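Local coordinates for diphosphomevalonate decarboxylase, putative (PDB 2HKE), which probably catalyses the ATP-dependent decarboxylation of (R)-5-diphosphomevalonate to isopentenyl diphosphate in the mevalonate pathway that feeds sterol synthesis, at residues E9-I14 and S38-A43. The protein carries 1 engineered substitution. Sequence-based numbering, arbitrary orientation.
With SO4 (sulfate ion), chain E.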
ATOM      1  N   GLU A   9      -8.824 -11.910   5.162  1.00 24.03           N
ATOM      2  CA  GLU A   9      -8.877 -10.521   4.798  1.00 25.09           C
ATOM      3  C   GLU A   9      -7.469  -9.940   4.953  1.00 23.78           C
ATOM      4  O   GLU A   9      -6.763 -10.246   5.911  1.00 23.60           O
ATOM      5  CB  GLU A   9      -9.871  -9.771   5.667  1.00 25.95           C
ATOM      6  CG  GLU A   9     -11.347 -10.061   5.245  1.00 29.08           C
ATOM      7  CD  GLU A   9     -12.370  -9.244   6.037  1.00 32.84           C
ATOM      8  OE1 GLU A   9     -12.011  -8.752   7.144  1.00 39.23           O
ATOM      9  OE2 GLU A   9     -13.529  -9.102   5.531  1.00 42.78           O
ATOM     10  N   ALA A  10      -7.070  -9.127   3.982  1.00 22.45           N
ATOM     11  CA  ALA A  10      -5.806  -8.408   4.087  1.00 21.33           C
ATOM     12  C   ALA A  10      -5.988  -6.907   3.862  1.00 20.77           C
ATOM     13  O   ALA A  10      -6.787  -6.478   3.011  1.00 21.54           O
ATOM     14  CB  ALA A  10      -4.786  -8.984   3.111  1.00 22.10           C
ATOM     15  N   PRO A  11      -5.164  -6.090   4.538  1.00 20.61           N
ATOM     16  CA  PRO A  11      -5.200  -4.631   4.387  1.00 20.57           C
ATOM     17  C   PRO A  11      -4.262  -4.126   3.289  1.00 20.52           C
ATOM     18  O   PRO A  11      -3.327  -4.840   2.899  1.00 18.99           O
ATOM     19  CB  PRO A  11      -4.631  -4.183   5.712  1.00 19.75           C
ATOM     20  CG  PRO A  11      -3.527  -5.168   5.965  1.00 19.55           C
ATOM     21  CD  PRO A  11      -4.111  -6.504   5.483  1.00 21.01           C
ATOM     22  N   ILE A  12      -4.446  -2.879   2.853  1.00 20.39           N
ATOM     23  CA  ILE A  12      -3.390  -2.259   2.029  1.00 20.60           C
ATOM     24  C   ILE A  12      -2.239  -1.786   2.905  1.00 18.98           C
ATOM     25  O   ILE A  12      -2.325  -1.771   4.116  1.00 18.48           O
ATOM     26  CB  ILE A  12      -3.945  -1.093   1.160  1.00 21.71           C
ATOM     27  CG1 ILE A  12      -4.581  -0.005   2.008  1.00 22.08           C
ATOM     28  CG2 ILE A  12      -4.950  -1.635   0.129  1.00 23.57           C
ATOM     29  CD1 ILE A  12      -4.943   1.220   1.204  1.00 24.01           C
ATOM     30  N   ASN A  13      -1.158  -1.316   2.277  1.00 17.78           N
ATOM     31  CA  ASN A  13      -0.086  -0.690   2.994  1.00 17.91           C
ATOM     32  C   ASN A  13       0.386   0.492   2.169  1.00 17.76           C
ATOM     33  O   ASN A  13       0.043   0.616   0.952  1.00 19.10           O
ATOM     34  CB  ASN A  13       1.073  -1.690   3.242  1.00 15.95           C
ATOM     35  CG  ASN A  13       1.781  -2.117   1.982  1.00 17.56           C
ATOM     36  OD1 ASN A  13       2.621  -1.396   1.480  1.00 18.19           O
ATOM     37  ND2 ASN A  13       1.455  -3.297   1.463  1.00 18.99           N
ATOM     38  N   ILE A  14       1.098   1.391   2.821  1.00 15.17           N
ATOM     39  CA  ILE A  14       1.653   2.561   2.135  1.00 17.31           C
ATOM     40  C   ILE A  14       3.150   2.617   2.328  1.00 17.06           C
ATOM     41  O   ILE A  14       3.621   2.762   3.441  1.00 17.86           O
ATOM     42  CB  ILE A  14       0.956   3.900   2.530  1.00 16.62           C
ATOM     43  CG1 ILE A  14       1.562   5.094   1.752  1.00 17.38           C
ATOM     44  CG2 ILE A  14       1.030   4.157   4.062  1.00 17.17           C
ATOM     45  CD1 ILE A  14       1.302   4.976   0.215  1.00 16.87           C
ATOM     46  N   SER A  38       7.129   0.225   4.572  1.00 16.70           N
ATOM     47  CA  SER A  38       5.747   0.670   4.520  1.00 15.97           C
ATOM     48  C   SER A  38       5.096   0.576   5.885  1.00 16.60           C
ATOM     49  O   SER A  38       5.622  -0.078   6.813  1.00 16.98           O
ATOM     50  CB  SER A  38       4.940  -0.167   3.539  1.00 16.25           C
ATOM     51  OG  SER A  38       5.037  -1.549   3.882  1.00 18.13           O
ATOM     52  N   ILE A  39       3.988   1.281   6.003  1.00 16.32           N
ATOM     53  CA  ILE A  39       3.087   1.147   7.132  1.00 17.92           C
ATOM     54  C   ILE A  39       1.886   0.355   6.665  1.00 17.79           C
ATOM     55  O   ILE A  39       1.218   0.686   5.676  1.00 19.37           O
ATOM     56  CB  ILE A  39       2.623   2.527   7.660  1.00 17.77           C
ATOM     57  CG1 ILE A  39       3.798   3.341   8.178  1.00 18.51           C
ATOM     58  CG2 ILE A  39       1.553   2.399   8.801  1.00 18.39           C
ATOM     59  CD1 ILE A  39       3.401   4.667   8.730  1.00 19.23           C
ATOM     60  N   THR A  40       1.534  -0.669   7.432  1.00 18.29           N
ATOM     61  CA  THR A  40       0.350  -1.411   7.158  1.00 18.18           C
ATOM     62  C   THR A  40      -0.887  -0.672   7.716  1.00 17.73           C
ATOM     63  O   THR A  40      -0.854  -0.214   8.837  1.00 19.47           O
ATOM     64  CB  THR A  40       0.477  -2.773   7.845  1.00 19.31           C
ATOM     65  OG1 THR A  40       1.682  -3.396   7.401  1.00 19.52           O
ATOM     66  CG2 THR A  40      -0.738  -3.622   7.531  1.00 18.00           C
ATOM     67  N   LEU A  41      -1.931  -0.551   6.926  1.00 17.83           N
ATOM     68  CA  LEU A  41      -3.126   0.164   7.331  1.00 19.90           C
ATOM     69  C   LEU A  41      -4.098  -0.838   7.995  1.00 19.92           C
ATOM     70  O   LEU A  41      -3.921  -2.056   7.887  1.00 20.08           O
ATOM     71  CB  LEU A  41      -3.797   0.801   6.135  1.00 20.35           C
ATOM     72  CG  LEU A  41      -3.058   1.976   5.489  1.00 24.30           C
ATOM     73  CD1 LEU A  41      -4.258   2.829   4.883  1.00 27.08           C
ATOM     74  CD2 LEU A  41      -2.241   2.741   6.464  1.00 31.01           C
ATOM     75  N   SER A  42      -5.109  -0.298   8.669  1.00 21.76           N
ATOM     76  CA  SER A  42      -6.241  -1.081   9.141  1.00 23.35           C
ATOM     77  C   SER A  42      -7.019  -1.721   8.009  1.00 24.63           C
ATOM     78  O   SER A  42      -7.145  -1.148   6.937  1.00 23.89           O
ATOM     79  CB  SER A  42      -7.200  -0.204   9.963  1.00 24.87           C
ATOM     80  OG  SER A  42      -8.266  -0.993  10.459  1.00 25.31           O
ATOM     81  N   ALA A  43      -7.556  -2.925   8.271  1.00 25.60           N
ATOM     82  CA  ALA A  43      -8.453  -3.592   7.344  1.00 26.70           C
ATOM     83  C   ALA A  43      -9.896  -3.118   7.541  1.00 28.57           C
ATOM     84  O   ALA A  43     -10.803  -3.724   7.011  1.00 29.37           O
ATOM     85  CB  ALA A  43      -8.374  -5.120   7.523  1.00 27.33           C
TER
HETATM   86  S   SO4 E 383      -6.908  -3.909  11.945  1.00 35.58           S
HETATM   87  O1  SO4 E 383      -6.921  -4.460  10.590  1.00 32.32           O
HETATM   88  O2  SO4 E 383      -8.048  -2.990  12.051  1.00 37.28           O
HETATM   89  O3  SO4 E 383      -7.162  -5.032  12.865  1.00 38.42           O
HETATM   90  O4  SO4 E 383      -5.750  -3.107  12.370  1.00 35.23           O
HETATM   91  O   HOH W   1      -6.828  -1.824   4.133  1.00 22.16           O
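A water takes over from direct backbone pairing where the antiparallel ladder between 9-14 and 38-43 frays: it accepts from Ile12 N and donates to Ser42 O. The mostly buried contact joins adjacent strands 5-15 and 36-40, and the loop that follows the second, in the N-terminal domain of a GHMP-superfamily fold; it illustrates how a water can bridge two chain segments where their direct pairing stops. The regular part holds the hydrogen-bonded pair Ile14-Ile39, with Ile14 N 2.9 Å from Ile39 O and Ile39 N 3.0 Å from Ile14 O; in the latter bond the donor stands above the carbonyl plane. Leu41 N then reaches Ile12 O at 3.1 Å in a fairly straight bond (166°). Between these rungs, Asn13 and Thr40 form a non-hydrogen-bonded pair. With chi1 at 67°, the Asn13 amide lies between its own backbone N and carbonyl carbon, bringing OD1 alongside Ser38 CB (3.3 Å). Arg149 NH2 donates to OD1, while ND2 bonds Ser146 O and Ser150 OG, so both ends of the buried amide are fixed. Pro11, lacking an N-H, meets the other segment with its ring: CG touches Thr40 CG2 at 3.6 Å, and CB sits against Leu41 O. Leu41 CD1 packs on Ile12 CG1 at 4.0 Å. Past the water, Ser42 OG and Ala43 N bind a sulfate, probably from the crystallisation liquor; Ala43 N lies 2.9 Å from sulfate O1.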